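Local coordinates for protein RRNA methyltransferase (Streptomyces viridochromogenes, PDB 1O9G) that methylates N1 of a single guanosine in 23S ribosomal RNA with S-adenosyl-L-methionine as methyl donor, conferring resistance to the orthosomycin antibiotic avilamycin, at residues R78-S83 with G143-A148; K95-L100 with C147-A152; G186-Q191 with V212-R217. The protein carries 3 engineered substitutions. All blocks are in the same frame, centred on the assembly; numbering follows the deposited sequence.

How the contacts relate
All three contacts belong to one mixed, seven-stranded sheet of the Rossmann-like methyltransferase fold, in which strand 147-151 is an outermost strand and 77-84 lies next to it. Contact 1 zips these two strands together, and contact 2 lays the end of helix 87-98 on strand 147-151. They share Cys147 and Ala148, their centres are about 7 Å apart, and Leu145 N probably hydrogen-bonds Leu100 O between them. Together they build one edge of the sheet. Contact 3, a separate site later in the chain and across its centre, lies about 27 Å from contact 1 and about 25 Å from contact 2 between centres. There the loop leading into helix 190-203 meets the end of strand 209-214.

Contact 1 of 3, residues R78-S83 with G143-A148; sequences RQVIAS and GALPCA
Val80 overlaps two residues of the other segment, one with each methyl group. CG2 packs against Cys147 CB at 3.6 Å, while CG1 meets Leu145 CD2 at 3.8 Å, the valine and leucine side chains crossing at about a right angle. With CG of Leu145 anti to the backbone N (chi1 179°), the two methyls at the end of its chain reach the neighbouring segment: CD2 takes the valine, and CD1 lies by the peptide that joins Arg78 to Gln79. Pro146 brings its ring up to the same peptide, with CD nearest, 3.5 Å from Arg78 O.

The backbones pair as a short parallel ladder, with Val80 beside Cys147 and Ile81 beside Ala148. Val80 N donates to Pro146 O at 3.0 Å, and the bond is fairly straight (162° at the hydrogen). Val80 O then accepts Ala148 N over 3.2 Å, more bent at 141°, and Ala82 N closes the run on Ala148 O at 2.8 Å. One residue, Val80, thus gives and takes a bond on the same strand edge, as a parallel pair requires. Its carbonyl also receives a CA-H...O contact from Cys147 CA at 3.1 Å.

Val80 and Cys147 project to one face of the sheet, Ile81 and Ala148 to the other. The amide of Gln79 turns away from this pairing; its OE1 is held by Ser167 OG, with a weak bond from NE2 to Thr54 OG1. Strand 77-84 is flanked by strand 53-57 on its other edge, through backbone bonds to Leu55 and Asp57. Helix 64-72 covers Val80 and Ala82 through Leu66, and helix 160-164 lies over Ile81 on the opposite face.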
loop_
_atom_site.group_PDB
_atom_site.type_symbol
_atom_site.label_atom_id
_atom_site.label_comp_id
_atom_site.label_asym_id
_atom_site.label_seq_id
_atom_site.Cartn_x
_atom_site.Cartn_y
_atom_site.Cartn_z
ATOM N N ARG A 78 12.756 -2.673 3.930
ATOM C CA ARG A 78 13.949 -2.677 3.086
ATOM C C ARG A 78 13.693 -1.817 1.841
ATOM O O ARG A 78 14.568 -1.105 1.385
ATOM C CB ARG A 78 14.265 -4.129 2.641
ATOM C CG ARG A 78 15.410 -4.243 1.649
ATOM C CD ARG A 78 15.758 -5.651 1.246
ATOM N NE ARG A 78 16.386 -6.379 2.343
ATOM C CZ ARG A 78 17.658 -6.225 2.736
ATOM N NH1 ARG A 78 18.469 -5.348 2.133
ATOM N NH2 ARG A 78 18.124 -6.953 3.748
ATOM N N GLN A 79 12.522 -1.976 1.236
ATOM C CA GLN A 79 12.193 -1.360 -0.049
ATOM C C GLN A 79 10.713 -1.567 -0.304
ATOM O O GLN A 79 10.114 -2.504 0.251
ATOM C CB GLN A 79 12.976 -1.972 -1.204
ATOM C CG GLN A 79 12.594 -3.369 -1.469
ATOM C CD GLN A 79 13.365 -4.023 -2.582
ATOM O OE1 GLN A 79 13.212 -3.643 -3.752
ATOM N NE2 GLN A 79 14.177 -5.034 -2.235
ATOM N N VAL A 80 10.149 -0.733 -1.150
ATOM C CA VAL A 80 8.796 -0.910 -1.625
ATOM C C VAL A 80 8.784 -0.951 -3.152
ATOM O O VAL A 80 9.619 -0.359 -3.832
ATOM C CB VAL A 80 7.834 0.189 -1.082
ATOM C CG1 VAL A 80 7.785 0.156 0.421
ATOM C CG2 VAL A 80 8.229 1.562 -1.521
ATOM N N ILE A 81 7.775 -1.680 -3.646
ATOM C CA ILE A 81 7.550 -1.850 -5.066
ATOM C C ILE A 81 6.100 -1.534 -5.364
ATOM O O ILE A 81 5.216 -2.060 -4.711
ATOM C CB ILE A 81 7.875 -3.294 -5.502
ATOM C CG1 ILE A 81 9.323 -3.639 -5.093
ATOM C CG2 ILE A 81 7.646 -3.447 -6.985
ATOM C CD1 ILE A 81 9.731 -5.084 -5.271
ATOM N N ALA A 82 5.889 -0.706 -6.383
ATOM C CA ALA A 82 4.544 -0.357 -6.835
ATOM C C ALA A 82 4.369 -0.777 -8.290
ATOM O O ALA A 82 5.243 -0.582 -9.129
ATOM C CB ALA A 82 4.311 1.087 -6.728
ATOM N N SER A 83 3.203 -1.307 -8.578
ATOM C CA SER A 83 2.834 -1.509 -9.963
ATOM C C SER A 83 1.320 -1.474 -10.128
ATOM O O SER A 83 0.565 -1.649 -9.151
ATOM C CB SER A 83 3.452 -2.802 -10.513
ATOM O OG SER A 83 3.023 -3.964 -9.827
ATOM N N GLY A 143 16.467 6.876 6.586
ATOM C CA GLY A 143 16.737 7.654 5.392
ATOM C C GLY A 143 15.835 7.230 4.230
ATOM O O GLY A 143 14.817 6.563 4.429
ATOM N N ALA A 144 16.230 7.591 3.018
ATOM C CA ALA A 144 15.421 7.313 1.850
ATOM C C ALA A 144 15.072 5.823 1.795
ATOM O O ALA A 144 15.917 4.970 2.042
ATOM C CB ALA A 144 16.116 7.717 0.578
ATOM N N LEU A 145 13.832 5.544 1.431
ATOM C CA LEU A 145 13.346 4.206 1.288
ATOM C C LEU A 145 13.390 3.812 -0.189
ATOM O O LEU A 145 12.654 4.394 -1.004
ATOM C CB LEU A 145 11.917 4.103 1.801
ATOM C CG LEU A 145 11.280 2.723 1.691
ATOM C CD1 LEU A 145 12.046 1.641 2.397
ATOM C CD2 LEU A 145 9.837 2.778 2.219
ATOM N N PRO A 146 14.241 2.847 -0.566
ATOM C CA PRO A 146 14.304 2.418 -1.960
ATOM C C PRO A 146 12.914 2.007 -2.464
ATOM O O PRO A 146 12.161 1.358 -1.758
ATOM C CB PRO A 146 15.273 1.247 -1.927
ATOM C CG PRO A 146 16.165 1.525 -0.787
ATOM C CD PRO A 146 15.244 2.137 0.248
ATOM N N CYS A 147 12.586 2.480 -3.657
ATOM C CA CYS A 147 11.277 2.252 -4.247
ATOM C C CYS A 147 11.408 2.144 -5.761
ATOM O O CYS A 147 12.306 2.704 -6.372
ATOM C CB CYS A 147 10.281 3.347 -3.847
ATOM S SG CYS A 147 10.705 4.994 -4.429
ATOM N N ALA A 148 10.492 1.408 -6.347
ATOM C CA ALA A 148 10.442 1.222 -7.789
ATOM C C ALA A 148 8.944 1.230 -8.145
ATOM O O ALA A 148 8.078 0.820 -7.370
ATOM C CB ALA A 148 11.049 -0.060 -8.136
#

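Contact 2 of 3, residues K95-L100 with C147-A152; sequences KNLALL and CAIRTA
Leu97, near the end of helix 87-98, meets both Cys147 and Ile149. It points its CB toward the strand, and the two parts of its side chain have different partners. CB lies 4.1 Å from Cys147 SG, and the same sulfur is 3.9 Å from Leu97 O, so the thiol sits alongside the backbone of the helix end as well as the root of the leucine. Further out, CD1 packs on Ile149 CB at 3.8 Å, with Ile149 CG2 slightly more distant, and the two side chains cross obliquely. That leucine methyl also stands 4.0 Å from Ala148 O, by the peptide that joins Ala148 to Ile149. CG of Leu97 is anti to the carbonyl carbon (chi1 -71°), with CD1 continuing the chain in an extended line (chi2 -174°); this carries the methyl past the cysteine to the isoleucine.

The arrangement is a helix packed on the parallel part of the sheet, as in Rossmann-like methyltransferases: strand 77-84, helix 87-98 and strand 147-151 follow in that order along the chain, with two further helices, 102-119 and 122-140, inserted before the last strand. Ala82 and Val80 of the neighbouring strand continue the surface beneath Leu97 and Leu100, and Leu66 and Thr67 of helix 64-72 press on Leu97 as well.

Three residues on, Leu100 N bonds back to Leu97 O at 3.0 Å. Leu100 also points toward the strand, touching Leu71 of helix 64-72 on the way, and its CD1 rests on Cys147 CB at 4.1 Å.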
loop_
_atom_site.group_PDB
_atom_site.type_symbol
_atom_site.label_atom_id
_atom_site.label_comp_id
_atom_site.label_asym_id
_atom_site.label_seq_id
_atom_site.Cartn_x
_atom_site.Cartn_y
_atom_site.Cartn_z
ATOM N N LYS A 95 4.403 10.596 -7.987
ATOM C CA LYS A 95 4.517 11.776 -7.128
ATOM C C LYS A 95 4.497 11.373 -5.664
ATOM O O LYS A 95 5.241 11.918 -4.852
ATOM C CB LYS A 95 3.411 12.816 -7.401
ATOM C CG LYS A 95 3.540 13.522 -8.717
ATOM C CD LYS A 95 2.489 14.625 -8.836
ATOM C CE LYS A 95 2.893 15.914 -8.132
ATOM N NZ LYS A 95 2.128 17.074 -8.658
ATOM N N ASN A 96 3.653 10.415 -5.312
ATOM C CA ASN A 96 3.617 9.960 -3.927
ATOM C C ASN A 96 4.901 9.236 -3.565
ATOM O O ASN A 96 5.470 9.491 -2.513
ATOM C CB ASN A 96 2.372 9.119 -3.607
ATOM C CG ASN A 96 1.169 9.956 -3.271
ATOM O OD1 ASN A 96 1.318 10.943 -2.564
ATOM N ND2 ASN A 96 -0.040 9.558 -3.714
ATOM N N LEU A 97 5.382 8.348 -4.429
ATOM C CA LEU A 97 6.617 7.629 -4.123
ATOM C C LEU A 97 7.844 8.537 -4.028
ATOM O O LEU A 97 8.810 8.212 -3.359
ATOM C CB LEU A 97 6.913 6.502 -5.101
ATOM C CG LEU A 97 6.002 5.318 -4.992
ATOM C CD1 LEU A 97 6.566 4.264 -5.943
ATOM C CD2 LEU A 97 5.846 4.725 -3.645
ATOM N N ALA A 98 7.808 9.665 -4.728
ATOM C CA ALA A 98 8.869 10.655 -4.614
ATOM C C ALA A 98 9.028 11.120 -3.151
ATOM O O ALA A 98 10.106 11.553 -2.759
ATOM C CB ALA A 98 8.621 11.822 -5.539
ATOM N N LEU A 99 7.958 11.062 -2.364
ATOM C CA LEU A 99 7.980 11.442 -0.962
ATOM C C LEU A 99 8.693 10.458 -0.043
ATOM O O LEU A 99 8.832 10.725 1.146
ATOM C CB LEU A 99 6.544 11.662 -0.458
ATOM C CG LEU A 99 5.748 12.707 -1.252
ATOM C CD1 LEU A 99 4.321 12.659 -0.789
ATOM C CD2 LEU A 99 6.335 14.091 -1.095
ATOM N N LEU A 100 9.162 9.345 -0.581
ATOM C CA LEU A 100 9.894 8.355 0.208
ATOM C C LEU A 100 11.370 8.688 0.327
ATOM O O LEU A 100 12.117 7.885 0.874
ATOM C CB LEU A 100 9.691 6.958 -0.354
ATOM C CG LEU A 100 8.256 6.480 -0.268
ATOM C CD1 LEU A 100 8.137 5.153 -0.919
ATOM C CD2 LEU A 100 7.754 6.411 1.185
ATOM N N CYS A 147 12.586 2.480 -3.657
ATOM C CA CYS A 147 11.277 2.252 -4.247
ATOM C C CYS A 147 11.408 2.144 -5.761
ATOM O O CYS A 147 12.306 2.704 -6.372
ATOM C CB CYS A 147 10.281 3.347 -3.847
ATOM S SG CYS A 147 10.705 4.994 -4.429
ATOM N N ALA A 148 10.492 1.408 -6.347
ATOM C CA ALA A 148 10.442 1.222 -7.789
ATOM C C ALA A 148 8.944 1.230 -8.145
ATOM O O ALA A 148 8.078 0.820 -7.370
ATOM C CB ALA A 148 11.049 -0.060 -8.136
ATOM N N ILE A 149 8.650 1.750 -9.324
ATOM C CA ILE A 149 7.304 1.758 -9.861
ATOM C C ILE A 149 7.349 1.471 -11.355
ATOM O O ILE A 149 8.108 2.088 -12.079
ATOM C CB ILE A 149 6.571 3.085 -9.521
ATOM C CG1 ILE A 149 5.179 3.145 -10.133
ATOM C CG2 ILE A 149 7.355 4.328 -9.961
ATOM C CD1 ILE A 149 4.309 4.219 -9.502
ATOM N N ARG A 150 6.513 0.530 -11.800
ATOM C CA ARG A 150 6.428 0.135 -13.222
ATOM C C ARG A 150 4.957 -0.198 -13.552
ATOM O O ARG A 150 4.158 -0.510 -12.686
ATOM C CB ARG A 150 7.289 -1.120 -13.554
ATOM C CG ARG A 150 8.806 -0.944 -13.579
ATOM C CD ARG A 150 9.545 -2.153 -14.113
ATOM N NE ARG A 150 11.021 -1.972 -14.170
ATOM C CZ ARG A 150 11.828 -1.879 -13.117
ATOM N NH1 ARG A 150 11.395 -1.923 -11.866
ATOM N NH2 ARG A 150 13.117 -1.743 -13.341
ATOM N N THR A 151 4.619 -0.135 -14.829
ATOM C CA THR A 151 3.351 -0.658 -15.339
ATOM C C THR A 151 3.409 -2.167 -15.479
ATOM O O THR A 151 4.342 -2.703 -16.073
ATOM C CB THR A 151 3.066 -0.066 -16.706
ATOM O OG1 THR A 151 3.101 1.361 -16.620
ATOM C CG2 THR A 151 1.671 -0.399 -17.139
ATOM N N ALA A 152 2.421 -2.848 -14.936
ATOM C CA ALA A 152 2.244 -4.296 -15.112
ATOM C C ALA A 152 0.841 -4.768 -14.724
ATOM O O ALA A 152 0.264 -4.327 -13.736
ATOM C CB ALA A 152 3.277 -5.047 -14.324
#

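Contact 3 of 3, residues G186-Q191 with V212-R217; sequences GQVPGQ and VTDRSR. Engineered in segment 186-191: Gly190 (natural residue Arg). Unlike the reference sequence in segment 186-191: Gln187 (reference Arg), Val188 (reference Cys), Gln191 (reference Ser).
Asp214 swings its carboxylate toward the loop before helix 190-203, with CG roughly anti to the backbone N (chi1 -153°), while Gln187 sends CG between its backbone N and carbonyl carbon (chi1 84°), which lays its chain beside Ser216. The contact lies in a beta-alpha-beta unit of the Rossmann-like fold, made by strand 171-175, helix 190-203 and strand 209-214: the loop that enters the helix meets the carboxyl-terminal end of the last strand.

Asp214 OD2 carries the interaction. It accepts Val188 N at 3.0 Å on its syn lone pair, the side of the other carboxylate oxygen, and the bond is fairly straight (159° at the hydrogen). The valine lies across the carboxylate at about a right angle, with CG2 3.7 Å from OD2, and Gln187 CB closes on the same oxygen at 3.6 Å. Gln187 and Val188 are Arg and Cys in the reference sequence. OD1 takes a weak bond from Arg215 N and has a long, weak ion pair with Arg181. Arg215 is the centre of an inverse gamma turn, which bends the chain just after the strand and brings Ser216 to face Gln187. There Ser216 CB packs on the flat end of the glutamine, 3.4 Å from Gln187 CD, while the serine hydroxyl is bonded to Ser236 OG on strand 235-241.

Pro189 is the N-cap of helix 190-203, whose first residue, Gly190, is an engineered substitution. A water molecule lies within hydrogen-bonding distance of both segments, 2.7 Å from Val188 O and 2.8 Å from Asp214 OD2.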
loop_
_atom_site.group_PDB
_atom_site.type_symbol
_atom_site.label_atom_id
_atom_site.label_comp_id
_atom_site.label_asym_id
_atom_site.label_seq_id
_atom_site.Cartn_x
_atom_site.Cartn_y
_atom_site.Cartn_z
ATOM N N GLY A 186 -20.191 -2.669 -5.444
ATOM C CA GLY A 186 -19.942 -3.995 -4.908
ATOM C C GLY A 186 -18.498 -4.344 -4.599
ATOM O O GLY A 186 -17.764 -3.556 -3.991
ATOM N N GLN A 187 -18.112 -5.554 -5.008
ATOM C CA GLN A 187 -16.826 -6.151 -4.637
ATOM C C GLN A 187 -16.291 -7.047 -5.753
ATOM O O GLN A 187 -17.044 -7.491 -6.633
ATOM C CB GLN A 187 -16.975 -6.968 -3.342
ATOM C CG GLN A 187 -17.495 -8.411 -3.539
ATOM C CD GLN A 187 -17.685 -9.169 -2.226
ATOM O OE1 GLN A 187 -16.763 -9.840 -1.747
ATOM N NE2 GLN A 187 -18.879 -9.063 -1.646
ATOM N N VAL A 188 -14.989 -7.327 -5.705
ATOM C CA VAL A 188 -14.384 -8.257 -6.650
ATOM C C VAL A 188 -14.907 -9.671 -6.372
ATOM O O VAL A 188 -14.833 -10.146 -5.233
ATOM C CB VAL A 188 -12.846 -8.234 -6.586
ATOM C CG1 VAL A 188 -12.259 -9.121 -7.673
ATOM C CG2 VAL A 188 -12.326 -6.808 -6.742
ATOM N N PRO A 189 -15.450 -10.337 -7.393
ATOM C CA PRO A 189 -15.941 -11.708 -7.224
ATOM C C PRO A 189 -14.825 -12.758 -7.112
ATOM O O PRO A 189 -13.642 -12.465 -7.261
ATOM C CB PRO A 189 -16.808 -11.939 -8.473
ATOM C CG PRO A 189 -16.352 -10.941 -9.484
ATOM C CD PRO A 189 -15.659 -9.833 -8.764
ATOM N N GLY A 190 -15.232 -13.996 -6.869
ATOM C CA GLY A 190 -14.319 -15.055 -6.518
ATOM C C GLY A 190 -13.286 -15.394 -7.563
ATOM O O GLY A 190 -12.135 -15.563 -7.222
ATOM N N GLN A 191 -13.694 -15.515 -8.825
ATOM C CA GLN A 191 -12.780 -15.962 -9.878
ATOM C C GLN A 191 -11.635 -14.959 -10.111
ATOM O O GLN A 191 -10.477 -15.359 -10.149
ATOM C CB GLN A 191 -13.535 -16.289 -11.181
ATOM C CG GLN A 191 -14.365 -17.581 -11.115
ATOM C CD GLN A 191 -15.230 -17.801 -12.349
ATOM O OE1 GLN A 191 -14.818 -18.494 -13.287
ATOM N NE2 GLN A 191 -16.433 -17.225 -12.351
ATOM N N VAL A 212 -5.143 -8.629 0.972
ATOM C CA VAL A 212 -6.034 -7.863 0.105
ATOM C C VAL A 212 -7.219 -7.329 0.893
ATOM O O VAL A 212 -7.721 -7.975 1.805
ATOM C CB VAL A 212 -6.490 -8.707 -1.093
ATOM C CG1 VAL A 212 -5.294 -9.226 -1.877
ATOM C CG2 VAL A 212 -7.313 -9.870 -0.669
ATOM N N THR A 213 -7.667 -6.147 0.518
ATOM C CA THR A 213 -8.794 -5.494 1.158
ATOM C C THR A 213 -9.775 -4.974 0.102
ATOM O O THR A 213 -9.403 -4.690 -1.041
ATOM C CB THR A 213 -8.284 -4.409 2.140
ATOM O OG1 THR A 213 -9.382 -3.762 2.773
ATOM C CG2 THR A 213 -7.491 -3.318 1.443
ATOM N N ASP A 214 -11.043 -4.899 0.484
ATOM C CA ASP A 214 -12.158 -4.572 -0.422
ATOM C C ASP A 214 -13.279 -3.970 0.413
ATOM O O ASP A 214 -13.296 -4.108 1.631
ATOM C CB ASP A 214 -12.661 -5.866 -1.077
ATOM C CG ASP A 214 -13.310 -5.671 -2.445
ATOM O OD1 ASP A 214 -13.764 -4.557 -2.806
ATOM O OD2 ASP A 214 -13.430 -6.633 -3.234
ATOM N N ARG A 215 -14.218 -3.321 -0.260
ATOM C CA ARG A 215 -15.478 -2.932 0.343
ATOM C C ARG A 215 -16.391 -4.145 0.288
ATOM O O ARG A 215 -17.151 -4.340 -0.667
ATOM C CB ARG A 215 -16.090 -1.763 -0.421
ATOM C CG ARG A 215 -17.296 -1.138 0.247
ATOM C CD ARG A 215 -16.935 -0.055 1.253
ATOM N NE ARG A 215 -16.192 1.057 0.651
ATOM C CZ ARG A 215 -15.338 1.851 1.304
ATOM N NH1 ARG A 215 -15.093 1.671 2.602
ATOM N NH2 ARG A 215 -14.728 2.841 0.656
ATOM N N SER A 216 -16.284 -4.988 1.303
ATOM C CA SER A 216 -17.155 -6.146 1.409
ATOM C C SER A 216 -17.182 -6.689 2.824
ATOM O O SER A 216 -16.476 -6.213 3.699
ATOM C CB SER A 216 -16.724 -7.237 0.449
ATOM O OG SER A 216 -15.623 -7.916 0.977
ATOM N N ARG A 217 -18.041 -7.674 3.045
ATOM C CA ARG A 217 -18.166 -8.287 4.360
ATOM C C ARG A 217 -17.140 -9.407 4.514
ATOM O O ARG A 217 -16.686 -9.683 5.624
ATOM C CB ARG A 217 -19.593 -8.814 4.581
ATOM C CG ARG A 217 -20.731 -7.832 4.238
ATOM C CD ARG A 217 -20.454 -6.344 4.500
ATOM N NE ARG A 217 -20.616 -5.978 5.912
ATOM C CZ ARG A 217 -19.801 -5.174 6.603
ATOM N NH1 ARG A 217 -18.724 -4.628 6.041
ATOM N NH2 ARG A 217 -20.065 -4.912 7.878
HETATM O O HOH W 1 -14.064 -9.355 -2.802
#